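PDB 3DTY: oxidoreductase, Gfo/Idh/MocA family from Pseudomonas syringae pv. tomato, which probably catalyses an NAD(P)-dependent oxidation or reduction of an unassigned substrate and binds a magnesium ion. Local coordinates for residues A[117-122]-A[369-374]; A[127-132]-A[363-368]; A[136-141]-A[343-348]. All coordinates share one frame; numbering follows the deposited sequence.

From the N terminus, the chain first runs through three consecutive pieces of the Rossmann-type region: the loop 117-122, helix 122-134 and the turn into strand 139-141. It returns more than 200 residues later on helices 330-349 and 364-382 of the C-terminal part, meeting these pieces in reverse order; all three contacts join the two regions. Interaction 3 (136-141 with 343-348) therefore closes the innermost loop, interaction 2 (127-132 with 363-368) encloses it, and interaction 1 (117-122 with 369-374) encloses both; none cross. Interactions 1 and 2 share helix 364-382. Leu118 joins all three, packing on Leu128, Ile364 and Val139; Ser132 OG probably bonds to Arg137 O.

Interaction 1. Residues A[117-122]-A[369-374]; sequences PLCFTV and EGVRWV
The guanidinium of Arg372 comes up to Val122, whose CG1 lies 3.5 Å from NH1 on an oblique approach. At the guanidinium edge, in its plane, sits the carboxylate of Glu369, one turn earlier on the same helix. Arg372 NE donates to Glu369 OE1 over 3.0 Å, meeting the syn side of that oxygen, and this salt bridge helps fix the rotation of the group. Glu369 OE1 also bonds to Tyr390 OH, and NH2 of Arg372 has a long, weak ion pair with Glu126. The chain of Arg372 bends at its third torsion (-49°). The other methyl of Val122, CG2, rests 3.6 Å from Arg372 CA and 4.0 Å from Arg372 CB.

The apolar centre is Val371, pointing toward the loop. With CG1 anti to the backbone N (chi1 174°), its two methyls straddle the bend: CG1 presses on the backbone of Thr121, 3.4 Å from Thr121 C, whereas CG2 faces Cys119, 3.9 Å from SG, and the CB of Leu118. Between the backbones one water donates to both Phe120 O (2.8 Å) and Val371 O (2.9 Å), bridging loop and helix. Val122 N donates to the carboxylate of Glu375, one turn beyond Val371 on helix 364-382.

Thr121 is the N-cap of helix 122-134, its OG1 accepting from Gln124 N. The loop begins at Pro117, which follows a cis peptide and ends the Glu-Lys-Pro motif characteristic of Gfo/Idh/MocA oxidoreductases, and helix 364-382 packs against the loop that leaves this motif in the Rossmann-type domain.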
ATOM      1  N   PRO A 117       7.889  27.551 -16.457  1.00 17.89           N
ATOM      2  CA  PRO A 117       8.652  28.436 -15.578  1.00 17.33           C
ATOM      3  C   PRO A 117       8.331  29.893 -15.887  1.00 16.30           C
ATOM      4  O   PRO A 117       7.733  30.205 -16.915  1.00 16.40           O
ATOM      5  CB  PRO A 117      10.090  28.085 -15.915  1.00 18.55           C
ATOM      6  CG  PRO A 117      10.009  27.879 -17.397  1.00 17.77           C
ATOM      7  CD  PRO A 117       8.739  27.043 -17.550  1.00 18.00           C
ATOM      8  N   LEU A 118       8.733  30.779 -14.986  1.00 16.48           N
ATOM      9  CA  LEU A 118       8.506  32.205 -15.157  1.00 16.10           C
ATOM     10  C   LEU A 118       9.320  32.712 -16.344  1.00 16.02           C
ATOM     11  O   LEU A 118       8.865  33.549 -17.122  1.00 16.08           O
ATOM     12  CB  LEU A 118       8.934  32.942 -13.896  1.00 17.73           C
ATOM     13  CG  LEU A 118       8.772  34.454 -13.953  1.00 19.15           C
ATOM     14  CD1 LEU A 118       7.300  34.805 -14.098  1.00 19.25           C
ATOM     15  CD2 LEU A 118       9.355  35.062 -12.691  1.00 21.31           C
ATOM     16  N   CYS A 119      10.537  32.196 -16.465  1.00 14.28           N
ATOM     17  CA  CYS A 119      11.442  32.568 -17.541  1.00 13.18           C
ATOM     18  C   CYS A 119      12.653  31.641 -17.470  1.00 12.82           C
ATOM     19  O   CYS A 119      12.634  30.656 -16.724  1.00 11.78           O
ATOM     20  CB  CYS A 119      11.856  34.040 -17.401  1.00 13.29           C
ATOM     21  SG  CYS A 119      12.416  34.510 -15.741  1.00 14.28           S
ATOM     22  N   PHE A 120      13.699  31.939 -18.231  1.00 12.77           N
ATOM     23  CA  PHE A 120      14.878  31.078 -18.243  1.00 12.47           C
ATOM     24  C   PHE A 120      16.087  31.548 -17.443  1.00 12.31           C
ATOM     25  O   PHE A 120      16.851  30.723 -16.934  1.00 13.42           O
ATOM     26  CB  PHE A 120      15.315  30.808 -19.683  1.00 13.06           C
ATOM     27  CG  PHE A 120      14.327  30.002 -20.477  1.00 13.81           C
ATOM     28  CD1 PHE A 120      13.580  28.997 -19.867  1.00 14.02           C
ATOM     29  CD2 PHE A 120      14.171  30.219 -21.843  1.00 13.92           C
ATOM     30  CE1 PHE A 120      12.697  28.213 -20.605  1.00 14.67           C
ATOM     31  CE2 PHE A 120      13.292  29.442 -22.594  1.00 16.51           C
ATOM     32  CZ  PHE A 120      12.549  28.436 -21.975  1.00 14.63           C
ATOM     33  N   THR A 121      16.271  32.858 -17.323  1.00 10.96           N
ATOM     34  CA  THR A 121      17.428  33.374 -16.598  1.00  8.92           C
ATOM     35  C   THR A 121      17.047  34.193 -15.369  1.00  8.49           C
ATOM     36  O   THR A 121      15.986  34.812 -15.324  1.00  9.45           O
ATOM     37  CB  THR A 121      18.279  34.278 -17.487  1.00  8.47           C
ATOM     38  OG1 THR A 121      17.574  35.504 -17.699  1.00 11.43           O
ATOM     39  CG2 THR A 121      18.565  33.610 -18.838  1.00  8.62           C
ATOM     40  N   VAL A 122      17.937  34.195 -14.381  1.00  8.33           N
ATOM     41  CA  VAL A 122      17.724  34.946 -13.150  1.00 10.32           C
ATOM     42  C   VAL A 122      17.599  36.441 -13.442  1.00 10.67           C
ATOM     43  O   VAL A 122      16.769  37.129 -12.841  1.00 12.62           O
ATOM     44  CB  VAL A 122      18.884  34.708 -12.152  1.00 11.04           C
ATOM     45  CG1 VAL A 122      18.757  35.647 -10.949  1.00 11.09           C
ATOM     46  CG2 VAL A 122      18.875  33.252 -11.690  1.00 12.03           C
ATOM     47  N   GLU A 369      12.893  32.324  -7.487  1.00 12.52           N
ATOM     48  CA  GLU A 369      13.658  31.220  -6.913  1.00 11.85           C
ATOM     49  C   GLU A 369      13.619  29.944  -7.744  1.00 10.68           C
ATOM     50  O   GLU A 369      14.579  29.180  -7.757  1.00 11.25           O
ATOM     51  CB  GLU A 369      13.187  30.934  -5.486  1.00 13.76           C
ATOM     52  CG  GLU A 369      13.482  32.058  -4.498  1.00 19.23           C
ATOM     53  CD  GLU A 369      14.892  32.638  -4.655  1.00 23.01           C
ATOM     54  OE1 GLU A 369      15.835  31.865  -4.930  1.00 22.55           O
ATOM     55  OE2 GLU A 369      15.062  33.866  -4.493  1.00 25.62           O
ATOM     56  N   GLY A 370      12.508  29.705  -8.429  1.00 11.13           N
ATOM     57  CA  GLY A 370      12.403  28.517  -9.257  1.00 11.10           C
ATOM     58  C   GLY A 370      13.376  28.617 -10.418  1.00 11.70           C
ATOM     59  O   GLY A 370      13.973  27.629 -10.845  1.00 12.48           O
ATOM     60  N   VAL A 371      13.526  29.828 -10.938  1.00 10.93           N
ATOM     61  CA  VAL A 371      14.446  30.080 -12.037  1.00  9.59           C
ATOM     62  C   VAL A 371      15.871  29.999 -11.498  1.00  8.40           C
ATOM     63  O   VAL A 371      16.734  29.389 -12.112  1.00  8.80           O
ATOM     64  CB  VAL A 371      14.212  31.481 -12.648  1.00  9.31           C
ATOM     65  CG1 VAL A 371      15.281  31.787 -13.682  1.00  9.66           C
ATOM     66  CG2 VAL A 371      12.818  31.548 -13.280  1.00  8.15           C
ATOM     67  N   ARG A 372      16.111  30.609 -10.341  1.00  7.54           N
ATOM     68  CA  ARG A 372      17.445  30.588  -9.751  1.00  8.43           C
ATOM     69  C   ARG A 372      17.904  29.157  -9.483  1.00  7.72           C
ATOM     70  O   ARG A 372      19.014  28.787  -9.841  1.00  9.10           O
ATOM     71  CB  ARG A 372      17.487  31.373  -8.433  1.00  9.43           C
ATOM     72  CG  ARG A 372      18.914  31.610  -7.923  1.00 13.48           C
ATOM     73  CD  ARG A 372      18.941  32.167  -6.511  1.00 16.49           C
ATOM     74  NE  ARG A 372      18.046  33.310  -6.338  1.00 22.06           N
ATOM     75  CZ  ARG A 372      18.239  34.510  -6.877  1.00 22.11           C
ATOM     76  NH1 ARG A 372      19.302  34.746  -7.634  1.00 22.29           N
ATOM     77  NH2 ARG A 372      17.366  35.476  -6.652  1.00 22.46           N
ATOM     78  N   TRP A 373      17.046  28.359  -8.853  1.00  6.52           N
ATOM     79  CA  TRP A 373      17.398  26.979  -8.538  1.00  7.45           C
ATOM     80  C   TRP A 373      17.848  26.224  -9.788  1.00  8.15           C
ATOM     81  O   TRP A 373      18.857  25.531  -9.768  1.00  8.74           O
ATOM     82  CB  TRP A 373      16.220  26.242  -7.900  1.00  6.74           C
ATOM     83  CG  TRP A 373      16.564  24.850  -7.465  1.00  8.42           C
ATOM     84  CD1 TRP A 373      17.287  24.486  -6.359  1.00  8.85           C
ATOM     85  CD2 TRP A 373      16.218  23.631  -8.138  1.00  9.29           C
ATOM     86  NE1 TRP A 373      17.408  23.115  -6.305  1.00  8.64           N
ATOM     87  CE2 TRP A 373      16.762  22.568  -7.383  1.00  8.73           C
ATOM     88  CE3 TRP A 373      15.500  23.335  -9.305  1.00  9.37           C
ATOM     89  CZ2 TRP A 373      16.606  21.227  -7.757  1.00  7.76           C
ATOM     90  CZ3 TRP A 373      15.347  21.996  -9.676  1.00  8.96           C
ATOM     91  CH2 TRP A 373      15.900  20.962  -8.901  1.00  8.19           C
ATOM     92  N   VAL A 374      17.098  26.360 -10.875  1.00  7.76           N
ATOM     93  CA  VAL A 374      17.461  25.683 -12.111  1.00  7.79           C
ATOM     94  C   VAL A 374      18.793  26.212 -12.647  1.00  7.77           C
ATOM     95  O   VAL A 374      19.644  25.436 -13.082  1.00  9.34           O
ATOM     96  CB  VAL A 374      16.357  25.858 -13.177  1.00  7.18           C
ATOM     97  CG1 VAL A 374      16.866  25.426 -14.551  1.00  9.29           C
ATOM     98  CG2 VAL A 374      15.135  25.029 -12.784  1.00  7.17           C
TER
HETATM   99  O   HOH W   1      16.469  28.843 -14.960  1.00 10.20           O

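Interaction 2. Residues A[127-132]-A[363-368]; sequences NLRELS and GIDAGV. With MG (magnesium ion), chain F.
Apolar packing begins where Ile364 lies against Arg129. CG1 of Ile364, anti to its backbone N (chi1 -172°), reaches 3.5 Å from Arg129 CA, and CD1 continues to Leu128, 4.3 Å from its CB. Val368, one turn on, covers one face of the Arg129 guanidinium: its CG2 stands 3.6 Å above that plane, displaced toward the rim.

The ionic part is a salt bridge from Arg129 to Asp365. NH2 donates to OD1 over 3.0 Å and NE adds a weak bond to the same oxygen. The guanidinium and carboxylate planes are 84° apart, and OD1 is met from above the carboxylate plane, so this is not a flat two-oxygen pairing. NH1 of Arg129 forms another salt bridge, to Glu126, so the one cation is shared between two acids.

Metal coordination occupies a different side of helix 127-132. Asn127 OD1 binds the magnesium ion at 2.2 Å; four waters and Glu123 complete six ligands. One of these waters donates to Glu130 OE1 (3.1 Å), making Glu130 a second-shell residue, and Asn127 ND2 bonds to Tyr99.

The two helix segments run antiparallel, 171° between directions and 10.0 Å between axes. Leu128 and Leu131 pack on helix 98-107, while Ile364 and Ser132 touch Val139 of strand 139-141, and Leu118 of the preceding loop rests on both Leu128 and Ile364.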
ATOM      1  N   ASN A 127      14.030  41.112 -13.467  1.00 15.30           N
ATOM      2  CA  ASN A 127      13.406  42.207 -14.215  1.00 14.41           C
ATOM      3  C   ASN A 127      11.895  42.187 -14.009  1.00 13.52           C
ATOM      4  O   ASN A 127      11.272  43.231 -13.812  1.00 12.31           O
ATOM      5  CB  ASN A 127      13.684  42.101 -15.720  1.00 16.93           C
ATOM      6  CG  ASN A 127      15.136  42.334 -16.066  1.00 20.29           C
ATOM      7  OD1 ASN A 127      15.899  42.864 -15.263  1.00 21.13           O
ATOM      8  ND2 ASN A 127      15.523  41.954 -17.283  1.00 23.35           N
ATOM      9  N   LEU A 128      11.309  40.995 -14.069  1.00 11.80           N
ATOM     10  CA  LEU A 128       9.872  40.848 -13.889  1.00 10.13           C
ATOM     11  C   LEU A 128       9.492  41.238 -12.461  1.00  9.86           C
ATOM     12  O   LEU A 128       8.469  41.890 -12.234  1.00 10.22           O
ATOM     13  CB  LEU A 128       9.454  39.406 -14.194  1.00  8.20           C
ATOM     14  CG  LEU A 128       9.747  38.917 -15.622  1.00  8.48           C
ATOM     15  CD1 LEU A 128       9.273  37.480 -15.795  1.00  8.03           C
ATOM     16  CD2 LEU A 128       9.040  39.821 -16.621  1.00 10.13           C
ATOM     17  N   ARG A 129      10.326  40.848 -11.501  1.00 10.58           N
ATOM     18  CA  ARG A 129      10.093  41.180 -10.097  1.00 12.79           C
ATOM     19  C   ARG A 129      10.126  42.703  -9.924  1.00 13.62           C
ATOM     20  O   ARG A 129       9.292  43.276  -9.218  1.00 13.29           O
ATOM     21  CB  ARG A 129      11.166  40.535  -9.215  1.00 14.06           C
ATOM     22  CG  ARG A 129      11.152  41.018  -7.770  1.00 17.88           C
ATOM     23  CD  ARG A 129      12.349  40.489  -6.997  1.00 20.10           C
ATOM     24  NE  ARG A 129      12.057  39.217  -6.362  1.00 24.29           N
ATOM     25  CZ  ARG A 129      12.974  38.423  -5.819  1.00 25.23           C
ATOM     26  NH1 ARG A 129      14.255  38.772  -5.840  1.00 24.65           N
ATOM     27  NH2 ARG A 129      12.604  37.289  -5.236  1.00 25.13           N
ATOM     28  N   GLU A 130      11.102  43.350 -10.562  1.00 13.96           N
ATOM     29  CA  GLU A 130      11.219  44.806 -10.507  1.00 14.97           C
ATOM     30  C   GLU A 130       9.934  45.445 -11.059  1.00 13.82           C
ATOM     31  O   GLU A 130       9.338  46.323 -10.425  1.00 13.11           O
ATOM     32  CB  GLU A 130      12.423  45.276 -11.336  1.00 17.34           C
ATOM     33  CG  GLU A 130      13.778  45.212 -10.626  1.00 24.28           C
ATOM     34  CD  GLU A 130      14.966  45.140 -11.598  1.00 28.65           C
ATOM     35  OE1 GLU A 130      14.909  45.768 -12.681  1.00 29.28           O
ATOM     36  OE2 GLU A 130      15.964  44.455 -11.269  1.00 30.41           O
ATOM     37  N   LEU A 131       9.513  44.997 -12.237  1.00 10.83           N
ATOM     38  CA  LEU A 131       8.303  45.519 -12.874  1.00 11.82           C
ATOM     39  C   LEU A 131       7.056  45.236 -12.046  1.00 11.29           C
ATOM     40  O   LEU A 131       6.134  46.057 -11.986  1.00  9.95           O
ATOM     41  CB  LEU A 131       8.127  44.904 -14.256  1.00  9.99           C
ATOM     42  CG  LEU A 131       9.125  45.367 -15.317  1.00 12.80           C
ATOM     43  CD1 LEU A 131       8.992  44.476 -16.537  1.00 10.80           C
ATOM     44  CD2 LEU A 131       8.870  46.830 -15.681  1.00 12.06           C
ATOM     45  N   SER A 132       7.030  44.068 -11.415  1.00 11.09           N
ATOM     46  CA  SER A 132       5.895  43.685 -10.592  1.00 14.36           C
ATOM     47  C   SER A 132       5.716  44.676  -9.445  1.00 14.32           C
ATOM     48  O   SER A 132       4.604  45.109  -9.157  1.00 16.10           O
ATOM     49  CB  SER A 132       6.094  42.277 -10.029  1.00 14.05           C
ATOM     50  OG  SER A 132       4.977  41.901  -9.244  1.00 18.87           O
ATOM     51  N   GLY A 363       4.076  33.251  -5.685  1.00 12.26           N
ATOM     52  CA  GLY A 363       4.107  34.530  -6.376  1.00 11.93           C
ATOM     53  C   GLY A 363       5.444  34.827  -7.040  1.00 12.53           C
ATOM     54  O   GLY A 363       6.246  33.919  -7.264  1.00 11.96           O
ATOM     55  N   ILE A 364       5.695  36.099  -7.347  1.00 11.84           N
ATOM     56  CA  ILE A 364       6.933  36.493  -8.008  1.00 11.02           C
ATOM     57  C   ILE A 364       8.195  35.939  -7.335  1.00 11.55           C
ATOM     58  O   ILE A 364       9.122  35.504  -8.012  1.00 12.20           O
ATOM     59  CB  ILE A 364       7.049  38.044  -8.124  1.00 12.11           C
ATOM     60  CG1 ILE A 364       8.247  38.406  -9.002  1.00 11.58           C
ATOM     61  CG2 ILE A 364       7.191  38.684  -6.744  1.00 10.27           C
ATOM     62  CD1 ILE A 364       8.135  37.852 -10.415  1.00 14.32           C
ATOM     63  N   ASP A 365       8.233  35.949  -6.005  1.00 11.94           N
ATOM     64  CA  ASP A 365       9.399  35.435  -5.297  1.00 12.35           C
ATOM     65  C   ASP A 365       9.628  33.958  -5.612  1.00 11.35           C
ATOM     66  O   ASP A 365      10.729  33.556  -5.980  1.00 12.53           O
ATOM     67  CB  ASP A 365       9.246  35.628  -3.782  1.00 14.93           C
ATOM     68  CG  ASP A 365       9.401  37.078  -3.360  1.00 18.77           C
ATOM     69  OD1 ASP A 365       9.902  37.892  -4.167  1.00 19.26           O
ATOM     70  OD2 ASP A 365       9.034  37.402  -2.213  1.00 23.13           O
ATOM     71  N   ALA A 366       8.587  33.151  -5.467  1.00 10.58           N
ATOM     72  CA  ALA A 366       8.704  31.724  -5.752  1.00  9.40           C
ATOM     73  C   ALA A 366       9.088  31.544  -7.214  1.00  8.12           C
ATOM     74  O   ALA A 366       9.795  30.603  -7.571  1.00  8.93           O
ATOM     75  CB  ALA A 366       7.382  31.013  -5.465  1.00  8.68           C
ATOM     76  N   GLY A 367       8.602  32.453  -8.055  1.00  8.53           N
ATOM     77  CA  GLY A 367       8.902  32.387  -9.474  1.00  8.85           C
ATOM     78  C   GLY A 367      10.379  32.628  -9.716  1.00  9.58           C
ATOM     79  O   GLY A 367      11.027  31.912 -10.478  1.00  9.14           O
ATOM     80  N   VAL A 368      10.917  33.647  -9.061  1.00 10.55           N
ATOM     81  CA  VAL A 368      12.329  33.952  -9.204  1.00 11.21           C
ATOM     82  C   VAL A 368      13.171  32.778  -8.703  1.00 11.14           C
ATOM     83  O   VAL A 368      14.044  32.278  -9.408  1.00 12.31           O
ATOM     84  CB  VAL A 368      12.713  35.211  -8.399  1.00 10.70           C
ATOM     85  CG1 VAL A 368      14.234  35.405  -8.432  1.00  9.04           C
ATOM     86  CG2 VAL A 368      11.996  36.435  -8.977  1.00 10.80           C
TER
HETATM   87 MG    MG F 399      17.998  43.380 -15.684  1.00 29.99          MG
HETATM   88  O   HOH W   2      17.561  44.830 -13.970  1.00 22.55           O
HETATM   89  O   HOH W   3      17.800  42.361 -13.839  1.00 23.22           O
HETATM   90  O   HOH W   4      19.796  43.791 -15.310  1.00 15.36           O
HETATM   91  O   HOH W   5      17.488  44.717 -16.977  1.00 23.65           O

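Interaction 3. Residues A[136-141]-A[343-348]; sequences NRIVGV and LAMDAT
Ile138 drives its CD1 into the flank of helix 343-348, and this is the close-packed, buried part of the contact. Its CG1 sits between the backbone N and the carbonyl carbon (chi1 79°), carrying CD1 to 3.5 Å from CG of Met345, a selenomethionine that crosses it at about a right angle, and 4.1 Å from Ala344 CB. The other branch, CG2, turns to Thr348, 3.4 Å from OG1. That hydroxyl is turned back into its own helix: OG1 donates to Ala344 O over 2.9 Å, from the face of the carbonyl plane opposite to that used by Thr348 N, so two donors grip one oxygen.

Ile138 leads into strand 139-141, the outermost strand, within this chain, of the parallel Rossmann-type sheet. Upstream of the strand, Asn136, with positive phi, is the C-prime residue of a Schellman motif that ends helix 122-134, with Arg137 N bonded back to Ser132 O. Helix 330-349 packs beside the sheet, Met345 also touching His111 and Val113 of strand 111-114.

On the solvent side the apolar packing gives way to a polar grip by the exposed Asn136. Its amide slides past Thr348, and ND2 donates to Thr348 O over 3.2 Å, fairly straight at 156° but from above the carbonyl plane. Thr348 CG2 touches both backbone and amide of Asn136, 3.2 Å from its O and 3.4 Å from its ND2. Arg137 NH1 donates to that same Asn136 O (2.8 Å).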
ATOM      1  N   ASN A 136       2.871  47.419  -9.277  1.00 14.96           N
ATOM      2  CA  ASN A 136       2.031  46.881  -8.213  1.00 15.69           C
ATOM      3  C   ASN A 136       1.009  45.854  -8.714  1.00 15.75           C
ATOM      4  O   ASN A 136      -0.188  45.987  -8.469  1.00 15.99           O
ATOM      5  CB  ASN A 136       1.304  48.026  -7.499  1.00 17.94           C
ATOM      6  CG  ASN A 136       0.588  47.563  -6.246  1.00 19.44           C
ATOM      7  OD1 ASN A 136       1.195  46.962  -5.360  1.00 20.49           O
ATOM      8  ND2 ASN A 136      -0.712  47.838  -6.165  1.00 19.65           N
ATOM      9  N   ARG A 137       1.494  44.836  -9.419  1.00 14.58           N
ATOM     10  CA  ARG A 137       0.647  43.768  -9.954  1.00 14.67           C
ATOM     11  C   ARG A 137       1.311  42.445  -9.606  1.00 13.25           C
ATOM     12  O   ARG A 137       2.534  42.342  -9.651  1.00 14.20           O
ATOM     13  CB  ARG A 137       0.514  43.901 -11.476  1.00 16.47           C
ATOM     14  CG  ARG A 137      -0.356  45.062 -11.916  1.00 20.96           C
ATOM     15  CD  ARG A 137      -1.810  44.816 -11.531  1.00 25.00           C
ATOM     16  NE  ARG A 137      -2.667  45.926 -11.924  1.00 28.31           N
ATOM     17  CZ  ARG A 137      -2.737  47.080 -11.273  1.00 30.72           C
ATOM     18  NH1 ARG A 137      -2.004  47.270 -10.183  1.00 31.63           N
ATOM     19  NH2 ARG A 137      -3.528  48.050 -11.721  1.00 32.26           N
ATOM     20  N   ILE A 138       0.518  41.435  -9.260  1.00 11.83           N
ATOM     21  CA  ILE A 138       1.103  40.152  -8.892  1.00 12.10           C
ATOM     22  C   ILE A 138       1.507  39.322 -10.105  1.00 11.91           C
ATOM     23  O   ILE A 138       1.077  39.578 -11.238  1.00 12.10           O
ATOM     24  CB  ILE A 138       0.139  39.274  -8.033  1.00 12.43           C
ATOM     25  CG1 ILE A 138      -0.894  38.591  -8.933  1.00 12.74           C
ATOM     26  CG2 ILE A 138      -0.578  40.124  -6.994  1.00 12.29           C
ATOM     27  CD1 ILE A 138      -1.562  37.378  -8.284  1.00 16.26           C
ATOM     28  N   VAL A 139       2.346  38.327  -9.840  1.00 11.06           N
ATOM     29  CA  VAL A 139       2.805  37.387 -10.848  1.00 10.47           C
ATOM     30  C   VAL A 139       2.759  36.011 -10.200  1.00 11.24           C
ATOM     31  O   VAL A 139       3.701  35.591  -9.525  1.00 10.98           O
ATOM     32  CB  VAL A 139       4.249  37.674 -11.312  1.00 12.44           C
ATOM     33  CG1 VAL A 139       4.701  36.587 -12.269  1.00 10.77           C
ATOM     34  CG2 VAL A 139       4.322  39.037 -12.003  1.00 11.33           C
ATOM     35  N   GLY A 140       1.639  35.323 -10.375  1.00 11.22           N
ATOM     36  CA  GLY A 140       1.518  33.996  -9.811  1.00 11.94           C
ATOM     37  C   GLY A 140       2.128  33.001 -10.776  1.00 11.44           C
ATOM     38  O   GLY A 140       2.095  33.216 -11.986  1.00 11.98           O
ATOM     39  N   VAL A 141       2.706  31.931 -10.239  1.00 11.29           N
ATOM     40  CA  VAL A 141       3.321  30.886 -11.046  1.00 10.21           C
ATOM     41  C   VAL A 141       2.607  29.594 -10.655  1.00 10.37           C
ATOM     42  O   VAL A 141       2.358  29.351  -9.472  1.00 10.59           O
ATOM     43  CB  VAL A 141       4.822  30.766 -10.754  1.00 11.78           C
ATOM     44  CG1 VAL A 141       5.444  29.715 -11.667  1.00 11.86           C
ATOM     45  CG2 VAL A 141       5.498  32.124 -10.953  1.00 10.25           C
ATOM     46  N   LEU A 343      -7.124  36.257  -4.337  1.00  8.73           N
ATOM     47  CA  LEU A 343      -7.032  36.944  -3.053  1.00  9.22           C
ATOM     48  C   LEU A 343      -5.814  37.869  -3.062  1.00  9.59           C
ATOM     49  O   LEU A 343      -5.870  38.991  -2.559  1.00 10.38           O
ATOM     50  CB  LEU A 343      -6.919  35.928  -1.905  1.00  8.44           C
ATOM     51  CG  LEU A 343      -8.184  35.111  -1.615  1.00  9.33           C
ATOM     52  CD1 LEU A 343      -7.933  34.102  -0.485  1.00  9.18           C
ATOM     53  CD2 LEU A 343      -9.319  36.062  -1.260  1.00  9.03           C
ATOM     54  N   ALA A 344      -4.717  37.405  -3.650  1.00  8.27           N
ATOM     55  CA  ALA A 344      -3.506  38.219  -3.709  1.00  8.81           C
ATOM     56  C   ALA A 344      -3.753  39.455  -4.581  1.00  8.79           C
ATOM     57  O   ALA A 344      -3.323  40.563  -4.256  1.00  8.17           O
ATOM     58  CB  ALA A 344      -2.341  37.393  -4.261  1.00  6.36           C
HETATM   59  N   MSE A 345      -4.464  39.264  -5.684  1.00  9.82           N
HETATM   60  CA  MSE A 345      -4.760  40.376  -6.576  1.00 11.62           C
HETATM   61  C   MSE A 345      -5.594  41.440  -5.873  1.00 12.35           C
HETATM   62  O   MSE A 345      -5.330  42.638  -6.000  1.00 12.72           O
HETATM   63  CB  MSE A 345      -5.514  39.876  -7.807  1.00 12.10           C
HETATM   64  CG  MSE A 345      -4.709  38.932  -8.669  1.00 16.29           C
HETATM   65 SE   MSE A 345      -5.692  38.313 -10.190  1.00 20.69          SE
HETATM   66  CE  MSE A 345      -4.406  37.028 -10.876  1.00 14.19           C
ATOM     67  N   ASP A 346      -6.600  40.992  -5.131  1.00 15.15           N
ATOM     68  CA  ASP A 346      -7.491  41.893  -4.420  1.00 15.55           C
ATOM     69  C   ASP A 346      -6.786  42.648  -3.302  1.00 15.11           C
ATOM     70  O   ASP A 346      -7.025  43.838  -3.106  1.00 14.81           O
ATOM     71  CB  ASP A 346      -8.675  41.116  -3.846  1.00 19.07           C
ATOM     72  CG  ASP A 346      -9.776  42.031  -3.343  1.00 24.01           C
ATOM     73  OD1 ASP A 346     -10.527  42.569  -4.184  1.00 27.19           O
ATOM     74  OD2 ASP A 346      -9.900  42.210  -2.116  1.00 25.72           O
ATOM     75  N   ALA A 347      -5.926  41.959  -2.561  1.00 14.39           N
ATOM     76  CA  ALA A 347      -5.202  42.604  -1.472  1.00 14.02           C
ATOM     77  C   ALA A 347      -4.260  43.647  -2.064  1.00 14.40           C
ATOM     78  O   ALA A 347      -4.114  44.747  -1.523  1.00 13.61           O
ATOM     79  CB  ALA A 347      -4.410  41.578  -0.682  1.00 12.78           C
ATOM     80  N   THR A 348      -3.629  43.290  -3.178  1.00 14.72           N
ATOM     81  CA  THR A 348      -2.704  44.186  -3.862  1.00 15.94           C
ATOM     82  C   THR A 348      -3.443  45.417  -4.374  1.00 17.21           C
ATOM     83  O   THR A 348      -2.949  46.534  -4.243  1.00 18.73           O
ATOM     84  CB  THR A 348      -2.022  43.492  -5.067  1.00 16.00           C
ATOM     85  OG1 THR A 348      -1.174  42.438  -4.597  1.00 16.43           O
ATOM     86  CG2 THR A 348      -1.180  44.489  -5.852  1.00 17.32           C
TER